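Local structure of glycosyl hydrolase (Streptomyces cattleya, 7LR8) at residues B[40-45]-B[51-56]; B[90-95]-B[265-270]. The protein is a family GH5_18 glycoside hydrolase that probably cleaves the beta-1,4 bond between mannose and N-acetylglucosamine in core fragments of N-glycans. The protein carries 1 engineered substitution. One frame throughout, in Å; residues are numbered along the deposited sequence.

Interaction 1: B[40-45]-B[51-56]; sequences ADLDSV and DHVRVF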
loop_
_atom_site.group_PDB
_atom_site.type_symbol
_atom_site.label_atom_id
_atom_site.label_comp_id
_atom_site.label_asym_id
_atom_site.label_seq_id
_atom_site.Cartn_x
_atom_site.Cartn_y
_atom_site.Cartn_z
ATOM N N ALA B 40 7.496 -27.555 -1.353
ATOM C CA ALA B 40 8.902 -27.781 -1.684
ATOM C C ALA B 40 9.813 -26.923 -0.813
ATOM O O ALA B 40 10.873 -27.383 -0.372
ATOM C CB ALA B 40 9.139 -27.494 -3.165
ATOM N N ASP B 41 9.414 -25.666 -0.564
ATOM C CA ASP B 41 10.139 -24.806 0.368
ATOM C C ASP B 41 10.246 -25.456 1.740
ATOM O O ASP B 41 11.342 -25.559 2.313
ATOM C CB ASP B 41 9.432 -23.451 0.505
ATOM C CG ASP B 41 9.704 -22.503 -0.658
ATOM O OD1 ASP B 41 10.540 -22.816 -1.535
ATOM O OD2 ASP B 41 9.072 -21.420 -0.665
ATOM N N LEU B 42 9.107 -25.889 2.290
ATOM C CA LEU B 42 9.100 -26.474 3.624
ATOM C C LEU B 42 9.819 -27.820 3.645
ATOM O O LEU B 42 10.443 -28.167 4.652
ATOM C CB LEU B 42 7.659 -26.591 4.137
ATOM C CG LEU B 42 6.942 -25.234 4.255
ATOM C CD1 LEU B 42 5.503 -25.393 4.740
ATOM C CD2 LEU B 42 7.709 -24.280 5.161
ATOM N N ASP B 43 9.782 -28.573 2.540
ATOM C CA ASP B 43 10.596 -29.783 2.446
ATOM C C ASP B 43 12.064 -29.472 2.703
ATOM O O ASP B 43 12.751 -30.200 3.432
ATOM C CB ASP B 43 10.455 -30.425 1.068
ATOM C CG ASP B 43 9.189 -31.208 0.910
ATOM O OD1 ASP B 43 8.508 -31.479 1.922
ATOM O OD2 ASP B 43 8.886 -31.563 -0.244
ATOM N N SER B 44 12.567 -28.394 2.100
ATOM C CA SER B 44 13.985 -28.092 2.233
ATOM C C SER B 44 14.312 -27.596 3.633
ATOM O O SER B 44 15.458 -27.727 4.085
ATOM C CB SER B 44 14.422 -27.074 1.167
ATOM O OG SER B 44 13.834 -25.804 1.365
ATOM N N VAL B 45 13.326 -27.031 4.328
ATOM C CA VAL B 45 13.511 -26.585 5.705
ATOM C C VAL B 45 13.528 -27.774 6.656
ATOM O O VAL B 45 14.396 -27.880 7.535
ATOM C CB VAL B 45 12.401 -25.585 6.076
ATOM C CG1 VAL B 45 12.363 -25.334 7.578
ATOM C CG2 VAL B 45 12.587 -24.281 5.290
ATOM N N ASP B 51 12.148 -27.389 13.703
ATOM C CA ASP B 51 10.867 -27.804 14.255
ATOM C C ASP B 51 9.776 -26.745 14.198
ATOM O O ASP B 51 8.661 -27.028 14.643
ATOM C CB ASP B 51 11.031 -28.276 15.710
ATOM C CG ASP B 51 11.596 -27.200 16.621
ATOM O OD1 ASP B 51 10.903 -26.176 16.833
ATOM O OD2 ASP B 51 12.728 -27.391 17.131
ATOM N N HIS B 52 10.042 -25.544 13.675
ATOM C CA HIS B 52 8.975 -24.557 13.537
ATOM C C HIS B 52 9.356 -23.568 12.448
ATOM O O HIS B 52 10.517 -23.488 12.027
ATOM C CB HIS B 52 8.690 -23.806 14.855
ATOM C CG HIS B 52 9.818 -22.936 15.309
ATOM N ND1 HIS B 52 10.849 -23.404 16.096
ATOM C CD2 HIS B 52 10.097 -21.631 15.058
ATOM C CE1 HIS B 52 11.702 -22.420 16.333
ATOM N NE2 HIS B 52 11.276 -21.338 15.704
ATOM N N VAL B 53 8.350 -22.832 11.984
ATOM C CA VAL B 53 8.541 -21.701 11.090
ATOM C C VAL B 53 7.763 -20.526 11.653
ATOM O O VAL B 53 6.737 -20.694 12.324
ATOM C CB VAL B 53 8.079 -21.991 9.640
ATOM C CG1 VAL B 53 9.030 -22.970 8.962
ATOM C CG2 VAL B 53 6.669 -22.537 9.626
ATOM N N ARG B 54 8.274 -19.327 11.390
ATOM C CA ARG B 54 7.566 -18.076 11.628
ATOM C C ARG B 54 7.144 -17.548 10.268
ATOM O O ARG B 54 7.981 -17.463 9.364
ATOM C CB ARG B 54 8.479 -17.081 12.355
ATOM C CG ARG B 54 8.011 -15.625 12.371
ATOM C CD ARG B 54 8.625 -14.916 13.586
ATOM N NE ARG B 54 8.307 -13.487 13.648
ATOM C CZ ARG B 54 9.161 -12.496 13.373
ATOM N NH1 ARG B 54 10.421 -12.754 13.019
ATOM N NH2 ARG B 54 8.765 -11.239 13.492
ATOM N N VAL B 55 5.842 -17.262 10.097
ATOM C CA VAL B 55 5.291 -16.963 8.780
ATOM C C VAL B 55 4.562 -15.618 8.777
ATOM O O VAL B 55 4.072 -15.134 9.801
ATOM C CB VAL B 55 4.352 -18.079 8.270
ATOM C CG1 VAL B 55 5.058 -19.434 8.327
ATOM C CG2 VAL B 55 3.070 -18.119 9.064
ATOM N N PHE B 56 4.469 -15.033 7.587
ATOM C CA PHE B 56 4.099 -13.625 7.438
ATOM C C PHE B 56 2.995 -13.379 6.421
ATOM O O PHE B 56 3.269 -13.298 5.208
ATOM C CB PHE B 56 5.328 -12.808 7.065
ATOM C CG PHE B 56 6.436 -12.916 8.060
ATOM C CD1 PHE B 56 6.437 -12.119 9.199
ATOM C CD2 PHE B 56 7.484 -13.806 7.856
ATOM C CE1 PHE B 56 7.466 -12.214 10.118
ATOM C CE2 PHE B 56 8.508 -13.907 8.790
ATOM C CZ PHE B 56 8.486 -13.099 9.922
#
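In the beta-alpha-beta unit built from strand 15-19, helix 35-46 and strand 52-55, Leu-42 and Val-45 of the helix pack against Val-53 of the second strand. The meeting is small and wholly apolar, burying 88 Å², and a single methyl group of the strand takes both helix residues. Leu-42 CD2 comes to 4.2 Å from Val-53 CG1, and Val-45 CG1 approaches the same Val-53 CG1 to 4.3 Å from another direction. Val-45 holds CG1 anti to its own nitrogen (chi1 167°), which carries this methyl out from the helix to the strand. Ala-83 and Ala-84 of helix 71-86 also touch Leu-42, and Val-18 of strand 15-19 touches both valines, extending the apolar layer to its neighbours.

On the helix, Ser-44 OG turns back to Asp-41 O at 2.7 Å, adding a second donor to a carbonyl that already accepts from Val-45 N. Across the strand, His-52 points the other way, its ND1 giving a nearly straight bond (170°) to Asp-51 OD1 at 2.9 Å; the acceptor lies in the imidazole plane, whereas the ring nitrogen stands above the carboxylate plane. Helix residues against the outward-facing side of a parallel strand are typical of the (beta/alpha)8 barrel fold of GH5 enzymes.

Interaction 2: B[90-95]-B[265-270]; sequences DVNVDG and WLQEVG. With BMA (beta-D-mannopyranose), chain D.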
loop_
_atom_site.group_PDB
_atom_site.type_symbol
_atom_site.label_atom_id
_atom_site.label_comp_id
_atom_site.label_asym_id
_atom_site.label_seq_id
_atom_site.Cartn_x
_atom_site.Cartn_y
_atom_site.Cartn_z
ATOM N N ASP B 90 5.888 -26.663 13.547
ATOM C CA ASP B 90 4.888 -25.815 14.180
ATOM C C ASP B 90 4.977 -24.394 13.614
ATOM O O ASP B 90 5.987 -24.005 13.037
ATOM C CB ASP B 90 5.097 -25.808 15.689
ATOM C CG ASP B 90 4.964 -27.190 16.295
ATOM O OD1 ASP B 90 4.070 -27.939 15.854
ATOM O OD2 ASP B 90 5.750 -27.539 17.207
ATOM N N VAL B 91 3.897 -23.623 13.763
ATOM C CA VAL B 91 3.763 -22.350 13.055
ATOM C C VAL B 91 3.434 -21.226 14.033
ATOM O O VAL B 91 2.426 -21.289 14.750
ATOM C CB VAL B 91 2.687 -22.420 11.957
ATOM C CG1 VAL B 91 2.462 -21.014 11.331
ATOM C CG2 VAL B 91 3.088 -23.424 10.897
ATOM N N ASN B 92 4.265 -20.183 14.033
ATOM C CA ASN B 92 3.922 -18.900 14.631
ATOM C C ASN B 92 3.539 -17.940 13.511
ATOM O O ASN B 92 4.255 -17.839 12.514
ATOM C CB ASN B 92 5.092 -18.332 15.439
ATOM C CG ASN B 92 4.991 -16.828 15.635
ATOM O OD1 ASN B 92 5.307 -16.047 14.732
ATOM N ND2 ASN B 92 4.530 -16.415 16.809
ATOM N N VAL B 93 2.415 -17.244 13.670
ATOM C CA VAL B 93 1.942 -16.311 12.648
ATOM C C VAL B 93 2.132 -14.890 13.159
ATOM O O VAL B 93 1.575 -14.520 14.198
ATOM C CB VAL B 93 0.464 -16.558 12.293
ATOM C CG1 VAL B 93 0.005 -15.527 11.255
ATOM C CG2 VAL B 93 0.260 -17.975 11.766
ATOM N N ASP B 94 2.878 -14.079 12.406
ATOM C CA ASP B 94 2.937 -12.639 12.653
ATOM C C ASP B 94 1.773 -11.960 11.942
ATOM O O ASP B 94 1.569 -12.165 10.744
ATOM C CB ASP B 94 4.255 -12.049 12.147
ATOM C CG ASP B 94 5.396 -12.231 13.126
ATOM O OD1 ASP B 94 5.667 -13.377 13.537
ATOM O OD2 ASP B 94 6.054 -11.224 13.468
ATOM N N GLY B 95 1.033 -11.127 12.663
ATOM C CA GLY B 95 -0.136 -10.535 12.043
ATOM C C GLY B 95 0.083 -9.269 11.235
ATOM O O GLY B 95 -0.164 -9.240 10.025
ATOM N N TRP B 265 12.661 -15.728 23.504
ATOM C CA TRP B 265 12.667 -16.308 22.163
ATOM C C TRP B 265 13.567 -15.462 21.267
ATOM O O TRP B 265 13.247 -14.311 20.965
ATOM C CB TRP B 265 11.237 -16.383 21.620
ATOM C CG TRP B 265 11.084 -17.047 20.270
ATOM C CD1 TRP B 265 12.077 -17.565 19.475
ATOM C CD2 TRP B 265 9.858 -17.263 19.568
ATOM N NE1 TRP B 265 11.533 -18.088 18.323
ATOM C CE2 TRP B 265 10.175 -17.903 18.355
ATOM C CE3 TRP B 265 8.511 -16.958 19.843
ATOM C CZ2 TRP B 265 9.197 -18.270 17.430
ATOM C CZ3 TRP B 265 7.551 -17.323 18.927
ATOM C CH2 TRP B 265 7.894 -17.958 17.729
ATOM N N LEU B 266 14.708 -16.018 20.854
ATOM C CA LEU B 266 15.513 -15.366 19.821
ATOM C C LEU B 266 14.812 -15.607 18.494
ATOM O O LEU B 266 15.076 -16.577 17.782
ATOM C CB LEU B 266 16.939 -15.910 19.823
ATOM C CG LEU B 266 17.838 -15.302 18.761
ATOM C CD1 LEU B 266 18.043 -13.809 19.007
ATOM C CD2 LEU B 266 19.185 -16.048 18.771
ATOM N N GLN B 267 13.860 -14.727 18.178
ATOM C CA GLN B 267 12.933 -14.937 17.083
ATOM C C GLN B 267 13.477 -14.487 15.740
ATOM O O GLN B 267 12.919 -14.868 14.703
ATOM C CB GLN B 267 11.619 -14.203 17.391
ATOM C CG GLN B 267 10.442 -14.663 16.583
ATOM C CD GLN B 267 9.233 -13.793 16.828
ATOM O OE1 GLN B 267 9.337 -12.564 16.796
ATOM N NE2 GLN B 267 8.086 -14.414 17.082
ATOM N N GLU B 268 14.547 -13.693 15.738
ATOM C CA GLU B 268 15.317 -13.411 14.532
ATOM C C GLU B 268 16.789 -13.363 14.878
ATOM O O GLU B 268 17.182 -12.737 15.865
ATOM C CB GLU B 268 14.958 -12.074 13.879
ATOM C CG GLU B 268 13.569 -12.038 13.307
ATOM C CD GLU B 268 13.207 -10.663 12.779
ATOM O OE1 GLU B 268 14.120 -9.808 12.666
ATOM O OE2 GLU B 268 12.017 -10.452 12.487
ATOM N N VAL B 269 17.593 -14.014 14.044
ATOM C CA VAL B 269 19.044 -13.863 14.067
ATOM C C VAL B 269 19.509 -14.214 12.665
ATOM O O VAL B 269 19.036 -15.195 12.078
ATOM C CB VAL B 269 19.721 -14.743 15.138
ATOM C CG1 VAL B 269 19.282 -16.216 15.022
ATOM C CG2 VAL B 269 21.263 -14.617 15.021
ATOM N N GLY B 270 20.399 -13.405 12.094
ATOM C CA GLY B 270 20.861 -13.657 10.746
ATOM C C GLY B 270 22.265 -13.134 10.542
ATOM O O GLY B 270 22.850 -12.496 11.421
HETATM C C1 BMA D . 14.355 -7.350 10.502
HETATM C C2 BMA D . 13.273 -8.281 9.865
HETATM C C3 BMA D . 13.128 -7.926 8.399
HETATM C C4 BMA D . 14.558 -7.798 7.716
HETATM C C5 BMA D . 15.686 -8.286 8.668
HETATM C C6 BMA D . 17.077 -8.089 8.106
HETATM O O2 BMA D . 12.014 -8.143 10.505
HETATM O O3 BMA D . 12.307 -6.743 8.236
HETATM O O4 BMA D . 14.556 -8.577 6.552
HETATM O O5 BMA D . 15.653 -7.524 9.889
HETATM O O6 BMA D . 17.260 -6.668 7.897
#
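The indole of Trp-265 carries Gln-267 CG over the centre of one face, 3.7 Å above the plane, and at its edge, near the ring plane, Asn-92 CB lies 3.6 Å from Trp-265 CH2. The Asn-92 amide stands almost perpendicular to the indole (88°). The Gln-267 amide is held at its two ends by His-224 and Thr-149; Trp-265 NE1 bonds to Thr-302. With CG anti to the backbone nitrogen (chi1 -162°), Gln-267 reaches inward as an extended chain.

Glu-268 belongs to the glycan pocket. Its OE1 lies 3.3 Å from the mannose C1, its OE2 3.0 Å from the mannose O2 in a possible hydrogen bond. This placement is consistent with the GH5 nucleophile. OE2 also forms a salt bridge with Arg-54 NH1, and OE1 accepts from Trp-226 NE1. Replacing Glu-268 with an alanine would probably deprive Arg-54 and Trp-226 NE1 of this mate and open a gap beside the mannose C1.

The segments face each other across the barrel, axes 11.9 Å apart and directions 71° apart; their side chains meet inside. Strand 90-94 runs between 52-55 and 145-152, strand 264-269 between 298-304 and 221-225, and Leu-194 of strand 194-196 touches Asn-92, Trp-265 and Gln-267.

Interactions 1 and 2 have centres 11 Å apart and share one barrel wall, strands 52-55 and 90-94 being neighbours. Val-53 N probably bonds to Asp-90 O (2.8 Å), so the strand that meets the helix in interaction 1 is paired with one strand of interaction 2. Arg-54 faces inward: its NE forms a salt bridge with Asp-94 OD1 at 2.6 Å, and through NH1 the same guanidinium links Asp-94 to Glu-268 of the glycan pocket; Asp-94 OD2 and Glu-268 OE2 are 6.1 Å apart. Interaction 1 lies between barrel wall and helix layer, away from the sugar, and interaction 2 inside the barrel; the Asp-94 side chain is about 7 Å from that of engineered Ala-153.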